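Local coordinates for protein phytoene synthase (Enterococcus hirae, PDB 5IYS) that probably condenses two isoprenyl diphosphates head to head, as squalene and phytoene synthases do, and binds magnesium and a farnesyl thiodiphosphate inhibitor, at residues Q240-E251 with R274-Y285; L171-Q179 with Y261-K269. All coordinates share one frame; numbering follows the deposited sequence.

Contact 1: residues Q240-E251 with R274-Y285; sequences QALASAAFIYRE and RKVQLLKEVKSY. With FPS (S-[(2E,6E)-3,7,11-trimethyldodeca-2,6,10-trienyl] trihydrogen thiodiphosphate), chain G.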
# COMPACT_ATOMS: atom_id res chain seq x y z
N GLN A 240 4.76 -13.83 9.63
CA GLN A 240 3.47 -13.59 10.29
C GLN A 240 3.02 -12.14 10.04
O GLN A 240 1.86 -11.90 9.67
CB GLN A 240 3.65 -13.84 11.80
CG GLN A 240 2.45 -13.55 12.69
CD GLN A 240 1.21 -14.35 12.34
OE1 GLN A 240 1.29 -15.54 11.98
NE2 GLN A 240 0.06 -13.75 12.57
N ALA A 241 3.95 -11.20 10.14
CA ALA A 241 3.59 -9.77 9.93
C ALA A 241 3.20 -9.50 8.48
O ALA A 241 2.17 -8.86 8.20
CB ALA A 241 4.77 -8.87 10.36
N LEU A 242 3.96 -10.04 7.53
CA LEU A 242 3.66 -9.73 6.14
C LEU A 242 2.36 -10.39 5.69
O LEU A 242 1.54 -9.79 4.99
CB LEU A 242 4.82 -10.20 5.26
CG LEU A 242 4.57 -10.09 3.75
CD1 LEU A 242 4.40 -8.67 3.29
CD2 LEU A 242 5.70 -10.81 2.98
N ALA A 243 2.19 -11.68 5.97
CA ALA A 243 0.92 -12.33 5.69
C ALA A 243 -0.28 -11.68 6.37
O ALA A 243 -1.36 -11.52 5.78
CB ALA A 243 1.03 -13.83 6.05
N SER A 244 -0.11 -11.28 7.63
CA SER A 244 -1.16 -10.50 8.32
C SER A 244 -1.56 -9.25 7.53
O SER A 244 -2.76 -8.98 7.31
CB SER A 244 -0.74 -10.11 9.75
OG SER A 244 -0.58 -11.28 10.51
N ALA A 245 -0.57 -8.48 7.11
CA ALA A 245 -0.90 -7.28 6.35
C ALA A 245 -1.73 -7.65 5.11
O ALA A 245 -2.73 -6.99 4.80
CB ALA A 245 0.35 -6.49 5.96
N ALA A 246 -1.30 -8.69 4.39
CA ALA A 246 -1.99 -9.12 3.21
C ALA A 246 -3.44 -9.56 3.53
O ALA A 246 -4.35 -9.22 2.79
CB ALA A 246 -1.19 -10.27 2.50
N PHE A 247 -3.61 -10.46 4.52
CA PHE A 247 -4.94 -11.02 4.80
C PHE A 247 -5.88 -9.94 5.32
O PHE A 247 -7.05 -9.84 4.90
CB PHE A 247 -4.85 -12.12 5.86
CG PHE A 247 -4.55 -13.50 5.31
CD1 PHE A 247 -3.38 -13.74 4.61
CD2 PHE A 247 -5.31 -14.59 5.73
CE1 PHE A 247 -3.04 -15.05 4.19
CE2 PHE A 247 -4.98 -15.88 5.36
CZ PHE A 247 -3.85 -16.11 4.57
N ILE A 248 -5.36 -9.07 6.19
CA ILE A 248 -6.21 -7.97 6.66
C ILE A 248 -6.64 -7.06 5.51
O ILE A 248 -7.81 -6.65 5.45
CB ILE A 248 -5.55 -7.21 7.83
CG1 ILE A 248 -5.55 -8.13 9.05
CG2 ILE A 248 -6.25 -5.89 8.18
CD1 ILE A 248 -4.45 -7.82 10.07
N TYR A 249 -5.71 -6.67 4.64
CA TYR A 249 -6.09 -5.78 3.55
C TYR A 249 -7.09 -6.46 2.60
O TYR A 249 -8.10 -5.85 2.23
CB TYR A 249 -4.87 -5.21 2.82
CG TYR A 249 -5.11 -3.79 2.40
CD1 TYR A 249 -5.10 -2.77 3.34
CD2 TYR A 249 -5.46 -3.49 1.09
CE1 TYR A 249 -5.30 -1.46 2.97
CE2 TYR A 249 -5.68 -2.17 0.69
CZ TYR A 249 -5.61 -1.18 1.64
OH TYR A 249 -5.86 0.11 1.27
N ARG A 250 -6.86 -7.73 2.29
CA ARG A 250 -7.68 -8.48 1.33
C ARG A 250 -9.12 -8.63 1.82
O ARG A 250 -10.06 -8.74 1.03
CB ARG A 250 -7.12 -9.90 1.13
CG ARG A 250 -7.97 -10.73 0.17
CD ARG A 250 -7.26 -12.05 -0.17
NE ARG A 250 -7.13 -12.84 1.05
CZ ARG A 250 -6.56 -14.04 1.10
NH1 ARG A 250 -6.04 -14.56 -0.01
NH2 ARG A 250 -6.43 -14.68 2.27
N GLU A 251 -9.25 -8.81 3.13
CA GLU A 251 -10.56 -8.90 3.79
C GLU A 251 -11.52 -7.78 3.45
O GLU A 251 -12.74 -7.99 3.41
CB GLU A 251 -10.36 -9.00 5.31
CG GLU A 251 -11.67 -9.03 6.10
CD GLU A 251 -12.40 -10.36 6.01
OE1 GLU A 251 -11.84 -11.34 5.46
OE2 GLU A 251 -13.57 -10.42 6.45
N ARG A 274 -12.33 -9.25 13.93
CA ARG A 274 -12.01 -9.91 12.68
C ARG A 274 -10.51 -9.91 12.32
O ARG A 274 -9.95 -10.92 11.88
CB ARG A 274 -12.83 -9.24 11.57
CG ARG A 274 -12.75 -9.91 10.23
CD ARG A 274 -13.19 -11.37 10.29
NE ARG A 274 -12.97 -11.95 8.97
CZ ARG A 274 -12.51 -13.17 8.76
NH1 ARG A 274 -12.35 -13.98 9.79
NH2 ARG A 274 -12.27 -13.58 7.52
N LYS A 275 -9.83 -8.84 12.68
CA LYS A 275 -8.37 -8.78 12.55
C LYS A 275 -7.66 -9.83 13.39
O LYS A 275 -6.73 -10.50 12.93
CB LYS A 275 -7.82 -7.41 12.90
CG LYS A 275 -8.22 -6.36 11.85
CD LYS A 275 -7.68 -4.98 12.22
CE LYS A 275 -8.24 -3.92 11.26
NZ LYS A 275 -8.21 -2.54 11.83
N VAL A 276 -8.18 -10.05 14.60
CA VAL A 276 -7.57 -11.06 15.47
C VAL A 276 -7.82 -12.44 14.90
O VAL A 276 -6.92 -13.29 14.87
CB VAL A 276 -8.14 -10.98 16.93
CG1 VAL A 276 -7.72 -12.25 17.74
CG2 VAL A 276 -7.58 -9.73 17.61
N GLN A 277 -9.02 -12.66 14.39
CA GLN A 277 -9.32 -13.92 13.73
C GLN A 277 -8.36 -14.17 12.58
O GLN A 277 -7.88 -15.29 12.37
CB GLN A 277 -10.74 -13.92 13.18
CG GLN A 277 -11.79 -14.12 14.23
CD GLN A 277 -13.17 -14.25 13.62
OE1 GLN A 277 -13.56 -13.43 12.79
NE2 GLN A 277 -13.92 -15.25 14.06
N LEU A 278 -8.11 -13.13 11.81
CA LEU A 278 -7.22 -13.24 10.66
C LEU A 278 -5.76 -13.53 11.04
O LEU A 278 -5.08 -14.34 10.39
CB LEU A 278 -7.33 -11.98 9.77
CG LEU A 278 -8.60 -11.95 8.90
CD1 LEU A 278 -9.01 -10.57 8.38
CD2 LEU A 278 -8.52 -12.91 7.75
N LEU A 279 -5.28 -12.92 12.13
CA LEU A 279 -3.93 -13.25 12.62
C LEU A 279 -3.80 -14.74 12.94
O LEU A 279 -2.75 -15.35 12.69
CB LEU A 279 -3.55 -12.42 13.84
CG LEU A 279 -3.56 -10.89 13.74
CD1 LEU A 279 -3.13 -10.21 15.04
CD2 LEU A 279 -2.81 -10.32 12.54
N LYS A 280 -4.83 -15.31 13.56
CA LYS A 280 -4.82 -16.73 13.87
C LYS A 280 -4.90 -17.55 12.59
O LYS A 280 -4.22 -18.56 12.48
CB LYS A 280 -5.99 -17.12 14.78
CG LYS A 280 -5.86 -16.56 16.22
CD LYS A 280 -7.02 -17.01 17.09
CE LYS A 280 -6.63 -16.82 18.56
NZ LYS A 280 -6.82 -15.40 18.86
N GLU A 281 -5.76 -17.16 11.65
CA GLU A 281 -5.76 -17.83 10.36
C GLU A 281 -4.40 -17.79 9.70
O GLU A 281 -4.05 -18.71 8.97
CB GLU A 281 -6.76 -17.24 9.36
CG GLU A 281 -8.20 -17.50 9.68
CD GLU A 281 -9.14 -16.82 8.70
OE1 GLU A 281 -8.75 -16.64 7.52
OE2 GLU A 281 -10.25 -16.44 9.12
N VAL A 282 -3.75 -16.64 9.77
CA VAL A 282 -2.45 -16.46 9.14
C VAL A 282 -1.46 -17.42 9.79
O VAL A 282 -0.74 -18.13 9.08
CB VAL A 282 -2.00 -14.98 9.23
CG1 VAL A 282 -0.48 -14.84 9.23
CG2 VAL A 282 -2.65 -14.21 8.08
N LYS A 283 -1.53 -17.54 11.11
CA LYS A 283 -0.61 -18.41 11.82
C LYS A 283 -0.83 -19.87 11.41
O LYS A 283 0.14 -20.59 11.20
CB LYS A 283 -0.72 -18.23 13.33
CG LYS A 283 0.27 -19.08 14.12
CD LYS A 283 0.29 -18.72 15.59
CE LYS A 283 -0.90 -19.33 16.31
NZ LYS A 283 -0.73 -19.36 17.80
N SER A 284 -2.09 -20.28 11.20
CA SER A 284 -2.37 -21.62 10.72
C SER A 284 -1.86 -21.79 9.29
O SER A 284 -1.31 -22.83 8.94
CB SER A 284 -3.88 -21.97 10.75
OG SER A 284 -4.34 -21.93 12.09
N TYR A 285 -2.13 -20.79 8.45
CA TYR A 285 -1.77 -20.81 7.05
C TYR A 285 -0.26 -20.96 6.83
O TYR A 285 0.18 -21.73 5.95
CB TYR A 285 -2.34 -19.58 6.33
CG TYR A 285 -1.77 -19.37 4.95
CD1 TYR A 285 -2.20 -20.12 3.87
CD2 TYR A 285 -0.76 -18.44 4.74
CE1 TYR A 285 -1.64 -19.94 2.61
CE2 TYR A 285 -0.19 -18.28 3.52
CZ TYR A 285 -0.64 -19.00 2.45
OH TYR A 285 -0.04 -18.79 1.24
C1 FPS G . -2.89 1.53 1.92
S1 FPS G . -2.06 2.72 2.91
C2 FPS G . -1.74 0.82 1.23
C3 FPS G . -1.78 0.36 -0.03
C4 FPS G . -3.02 0.48 -0.86
C5 FPS G . -0.58 -0.34 -0.64
C6 FPS G . 0.65 -0.45 0.26
C7 FPS G . 1.59 -1.48 -0.32
C8 FPS G . 2.31 -2.31 0.46
C10 FPS G . 3.31 -3.21 -0.23
C9 FPS G . 2.22 -2.32 1.97
C11 FPS G . 3.02 -4.67 0.16
C12 FPS G . 4.11 -5.59 -0.37
C13 FPS G . 5.20 -5.98 0.34
C14 FPS G . 6.19 -6.93 -0.28
C15 FPS G . 5.44 -5.52 1.75
PA FPS G . -3.27 3.40 4.45
O1A FPS G . -2.47 3.85 5.59
O2A FPS G . -3.90 4.73 3.77
O3A FPS G . -4.51 2.47 4.82
PB FPS G . -5.86 2.71 3.95
O1B FPS G . -6.79 3.65 4.66
O2B FPS G . -6.38 1.31 3.73
O3B FPS G . -5.61 3.33 2.59

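Contact 2: residues L171-Q179 with Y261-K269; sequences LRDVGEDYQ and YSLFDNKNK. With FPS (S-[(2E,6E)-3,7,11-trimethyldodeca-2,6,10-trienyl] trihydrogen thiodiphosphate), chain G.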
# COMPACT_ATOMS: atom_id res chain seq x y z
N LEU A 171 -11.23 -0.59 -5.23
CA LEU A 171 -12.53 -1.26 -5.20
C LEU A 171 -13.29 -0.88 -3.94
O LEU A 171 -14.53 -0.83 -3.91
CB LEU A 171 -12.34 -2.78 -5.26
CG LEU A 171 -11.95 -3.29 -6.66
CD1 LEU A 171 -11.42 -4.69 -6.57
CD2 LEU A 171 -13.19 -3.25 -7.63
N ARG A 172 -12.54 -0.57 -2.89
CA ARG A 172 -13.17 -0.16 -1.63
C ARG A 172 -13.76 1.24 -1.76
O ARG A 172 -14.75 1.56 -1.10
CB ARG A 172 -12.13 -0.25 -0.50
CG ARG A 172 -12.64 0.09 0.90
CD ARG A 172 -11.44 0.22 1.85
NE ARG A 172 -10.71 1.45 1.54
CZ ARG A 172 -9.57 1.83 2.12
NH1 ARG A 172 -8.95 0.99 2.94
NH2 ARG A 172 -9.06 3.02 1.86
N ASP A 173 -13.16 2.09 -2.59
CA ASP A 173 -13.38 3.53 -2.45
C ASP A 173 -14.00 4.14 -3.71
O ASP A 173 -13.90 5.35 -3.94
CB ASP A 173 -12.07 4.27 -2.17
CG ASP A 173 -11.46 3.95 -0.80
OD1 ASP A 173 -12.17 3.44 0.09
OD2 ASP A 173 -10.25 4.23 -0.62
N VAL A 174 -14.69 3.34 -4.52
CA VAL A 174 -15.18 3.85 -5.80
C VAL A 174 -16.00 5.14 -5.64
O VAL A 174 -15.79 6.12 -6.36
CB VAL A 174 -15.97 2.79 -6.56
CG1 VAL A 174 -16.64 3.42 -7.77
CG2 VAL A 174 -15.08 1.62 -6.96
N GLY A 175 -16.92 5.16 -4.68
CA GLY A 175 -17.82 6.30 -4.55
C GLY A 175 -17.16 7.59 -4.09
O GLY A 175 -17.38 8.66 -4.68
N GLU A 176 -16.38 7.49 -3.02
CA GLU A 176 -15.62 8.62 -2.47
C GLU A 176 -14.64 9.15 -3.52
O GLU A 176 -14.54 10.36 -3.72
CB GLU A 176 -14.88 8.23 -1.18
CG GLU A 176 -15.60 8.64 0.12
CD GLU A 176 -15.75 7.51 1.15
OE1 GLU A 176 -14.73 6.86 1.48
OE2 GLU A 176 -16.87 7.30 1.68
N ASP A 177 -14.03 8.24 -4.28
CA ASP A 177 -13.09 8.66 -5.34
C ASP A 177 -13.82 9.50 -6.40
O ASP A 177 -13.38 10.59 -6.77
CB ASP A 177 -12.43 7.45 -6.00
CG ASP A 177 -11.28 6.88 -5.18
OD1 ASP A 177 -10.82 7.58 -4.26
OD2 ASP A 177 -10.85 5.74 -5.43
N TYR A 178 -14.93 8.97 -6.90
CA TYR A 178 -15.68 9.66 -7.95
C TYR A 178 -16.10 11.04 -7.47
O TYR A 178 -16.10 12.00 -8.26
CB TYR A 178 -16.91 8.87 -8.38
CG TYR A 178 -17.66 9.55 -9.51
CD1 TYR A 178 -17.12 9.60 -10.79
CD2 TYR A 178 -18.87 10.18 -9.29
CE1 TYR A 178 -17.79 10.23 -11.81
CE2 TYR A 178 -19.55 10.82 -10.31
CZ TYR A 178 -19.00 10.83 -11.57
OH TYR A 178 -19.67 11.47 -12.60
N GLN A 179 -16.56 11.12 -6.22
CA GLN A 179 -16.96 12.39 -5.62
C GLN A 179 -15.84 13.40 -5.75
O GLN A 179 -16.09 14.60 -5.81
CB GLN A 179 -17.23 12.21 -4.13
CG GLN A 179 -18.61 11.70 -3.78
CD GLN A 179 -18.88 11.74 -2.28
OE1 GLN A 179 -17.96 11.60 -1.46
NE2 GLN A 179 -20.15 11.91 -1.91
N TYR A 261 -22.15 -4.65 -2.19
CA TYR A 261 -21.52 -3.76 -3.15
C TYR A 261 -21.92 -2.31 -2.92
O TYR A 261 -22.31 -1.60 -3.85
CB TYR A 261 -21.84 -4.21 -4.57
CG TYR A 261 -21.44 -5.64 -4.82
CD1 TYR A 261 -20.10 -5.98 -5.01
CD2 TYR A 261 -22.35 -6.67 -4.65
CE1 TYR A 261 -19.72 -7.31 -5.17
CE2 TYR A 261 -22.00 -7.99 -4.83
CZ TYR A 261 -20.68 -8.32 -5.09
OH TYR A 261 -20.37 -9.65 -5.28
N SER A 262 -21.90 -1.89 -1.67
CA SER A 262 -21.94 -0.46 -1.35
C SER A 262 -20.73 0.26 -1.93
O SER A 262 -19.59 -0.25 -1.87
CB SER A 262 -21.98 -0.28 0.17
OG SER A 262 -20.88 -0.94 0.77
N LEU A 263 -20.96 1.47 -2.43
CA LEU A 263 -19.91 2.25 -3.08
C LEU A 263 -19.28 3.25 -2.12
O LEU A 263 -18.17 3.74 -2.36
CB LEU A 263 -20.45 2.95 -4.32
CG LEU A 263 -21.08 2.02 -5.37
CD1 LEU A 263 -21.77 2.79 -6.48
CD2 LEU A 263 -20.08 1.02 -5.95
N PHE A 264 -19.96 3.50 -1.01
CA PHE A 264 -19.48 4.46 -0.01
C PHE A 264 -19.29 3.79 1.34
O PHE A 264 -19.85 2.73 1.60
CB PHE A 264 -20.46 5.63 0.17
CG PHE A 264 -20.54 6.54 -1.02
CD1 PHE A 264 -21.43 6.26 -2.05
CD2 PHE A 264 -19.72 7.66 -1.12
CE1 PHE A 264 -21.51 7.09 -3.15
CE2 PHE A 264 -19.79 8.48 -2.23
CZ PHE A 264 -20.65 8.17 -3.26
N ASP A 265 -18.53 4.45 2.21
CA ASP A 265 -18.46 4.10 3.61
C ASP A 265 -17.96 2.67 3.80
O ASP A 265 -18.55 1.89 4.54
CB ASP A 265 -19.84 4.29 4.26
CG ASP A 265 -19.82 4.01 5.75
OD1 ASP A 265 -18.89 4.50 6.42
OD2 ASP A 265 -20.69 3.25 6.24
N ASN A 266 -16.83 2.36 3.16
CA ASN A 266 -16.29 0.99 3.17
C ASN A 266 -15.00 0.89 3.98
O ASN A 266 -14.44 -0.19 4.15
CB ASN A 266 -16.03 0.51 1.73
CG ASN A 266 -17.32 0.28 0.95
OD1 ASN A 266 -17.37 0.49 -0.27
ND2 ASN A 266 -18.33 -0.23 1.62
N LYS A 267 -14.56 2.03 4.51
CA LYS A 267 -13.31 2.07 5.25
C LYS A 267 -13.55 1.72 6.71
O LYS A 267 -14.64 1.97 7.25
CB LYS A 267 -12.68 3.47 5.18
CG LYS A 267 -12.11 3.85 3.83
CD LYS A 267 -11.51 5.26 3.89
CE LYS A 267 -11.59 5.93 2.52
NZ LYS A 267 -10.29 6.51 2.01
N ASN A 268 -12.51 1.22 7.36
CA ASN A 268 -12.55 1.01 8.80
C ASN A 268 -13.73 0.10 9.13
O ASN A 268 -14.38 0.28 10.16
CB ASN A 268 -12.71 2.35 9.53
CG ASN A 268 -11.54 3.29 9.29
OD1 ASN A 268 -10.37 2.91 9.42
ND2 ASN A 268 -11.85 4.53 8.95
N LYS A 269 -14.01 -0.86 8.25
CA LYS A 269 -15.12 -1.79 8.47
C LYS A 269 -14.67 -3.18 8.92
O LYS A 269 -15.51 -4.01 9.27
CB LYS A 269 -16.03 -1.90 7.25
CG LYS A 269 -16.90 -0.68 7.01
CD LYS A 269 -17.89 -0.51 8.16
CE LYS A 269 -18.81 0.69 7.93
NZ LYS A 269 -19.99 0.31 7.11
C1 FPS G . -2.89 1.53 1.92
S1 FPS G . -2.06 2.72 2.91
C2 FPS G . -1.74 0.82 1.23
C3 FPS G . -1.78 0.36 -0.03
C4 FPS G . -3.02 0.48 -0.86
C5 FPS G . -0.58 -0.34 -0.64
C6 FPS G . 0.65 -0.45 0.26
C7 FPS G . 1.59 -1.48 -0.32
C8 FPS G . 2.31 -2.31 0.46
C10 FPS G . 3.31 -3.21 -0.23
C9 FPS G . 2.22 -2.32 1.97
C11 FPS G . 3.02 -4.67 0.16
C12 FPS G . 4.11 -5.59 -0.37
C13 FPS G . 5.20 -5.98 0.34
C14 FPS G . 6.19 -6.93 -0.28
C15 FPS G . 5.44 -5.52 1.75
PA FPS G . -3.27 3.40 4.45
O1A FPS G . -2.47 3.85 5.59
O2A FPS G . -3.90 4.73 3.77
O3A FPS G . -4.51 2.47 4.82
PB FPS G . -5.86 2.71 3.95
O1B FPS G . -6.79 3.65 4.66
O2B FPS G . -6.38 1.31 3.73
O3B FPS G . -5.61 3.33 2.59
O HOH W 1 -16.88 0.54 -3.66
O HOH W 2 -15.18 3.75 1.25
O HOH W 3 -16.10 5.21 -1.40

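Contact 1: residues Q240-E251 with R274-Y285
F247 and V282 interlock at the middle of this helix pair. Methyl CG2 of V282 lies over one face of the F247 ring, 3.5 Å from its centroid and close to the ring normal, a CH-pi contact. NH2 of R250, from the same helix as the phenylalanine, lies over the centre of the opposite face, so the ring is sandwiched between a methyl and a guanidinium nitrogen. E281 OE1 and L278 CD2 come to its edge, and the Y285 ring meets it obliquely, planes at 52°. The other methyl of V282, CG1, stands anti to the backbone N (chi1 152°) and drops among A243, S244 and Q240, with A243 CB 3.7 Å away.

Next to it, the Q240 chain bends at chi2 and sends NE2 to L279 O at 3.2 Å, a nearly straight bond; that carbonyl also takes K283 N, from the opposite face of its plane. The Q240 amide and the S244 hydroxyl are both bonded to Q36 as well. CD2 of L279 packs tightly on S244, 3.5 Å from CB, and also touches I248 CD1.

At the far end R274 holds E251 side-on: NE reaches OE2 at 3.0 Å and NH2 reaches OE1 at 3.1 Å. The guanidinium approaches from above the carboxylate plane, the two planes 70° apart. NH1 donates to E281 OE2, making a three-residue salt-bridge network, and also to the neutral Q277 OE1; every guanidinium nitrogen is thus engaged.

Y249, whose side chain leaves the helix away from this interface, gives OH to the inhibitor diphosphate and is also bonded to N169. Mutual knobs-into-holes packing of F247 and V282 joins C-terminal helix 272-287 to the outer side of helix 236-258 in the all-helical terpene-synthase fold.

Contact 2: residues L171-Q179 with Y261-K269
The R172 guanidinium carries K267 CG over one face, 3.4 Å above the plane and displaced toward the rim. Its edge is shared between D173 and the inhibitor diphosphate: NE and NH2 donate to OD1 and OD2 of D173, side-on, while NH1 donates to FPS O2B at 2.7 Å. The chain is bent at chi3 (71°), turning the group between these two anions. NH1 is also bonded to Q252 OE1, and Y249 packs beside it; both belong to helix 236-258.

F264 presents one ring face to CA of G175, a CH-pi contact with CA 3.8 Å from the centroid, and Q179 CG lies at the ring edge. With no side chain on G175, the loop backbone can come close: G175 N donates to L263 O at 3.0 Å. Water 3 links that same carbonyl to E176 N.

K267 crosses R172 at about a right angle and ends near D173 OD2, 3.5 Å from NZ, in a weak salt bridge; its stronger partner is the diphosphate of a second bound FPS. Lysine and arginine thus gather beside the anions, and D173, a magnesium ligand in a structure of this protein, is held between them. E176 OE2 takes a weak bond from D265 N, while water 2 accepts from N266 N and lies within bonding distance of E176 OE1 and D173 OD1.

The loop between helices 236-258 and 272-287 lies against the break at D173, where helix 155-172 gives way to helix 174-179. L263 also rests on L209 of helix 207-227, and N266 on V256 of helix 236-258.

Centred 22 Å apart, the two contacts alternate along the chain: 171-179 comes first, then 240-251, 261-269 and 274-285. Helix 236-258 supplies the first half of contact 1; the loop that follows supplies half of contact 2 and then leads into helix 272-287, the other half of contact 1. They meet where Y249 OH packs 3.6 Å from R172 NH1, and both groups bond the same FPS oxygen. Contact 1 thus fixes the C-terminal helix on the outside of a pocket helix, whereas contact 2 brings the connecting loop, with K267, to the diphosphate end of the pocket beside the magnesium ions.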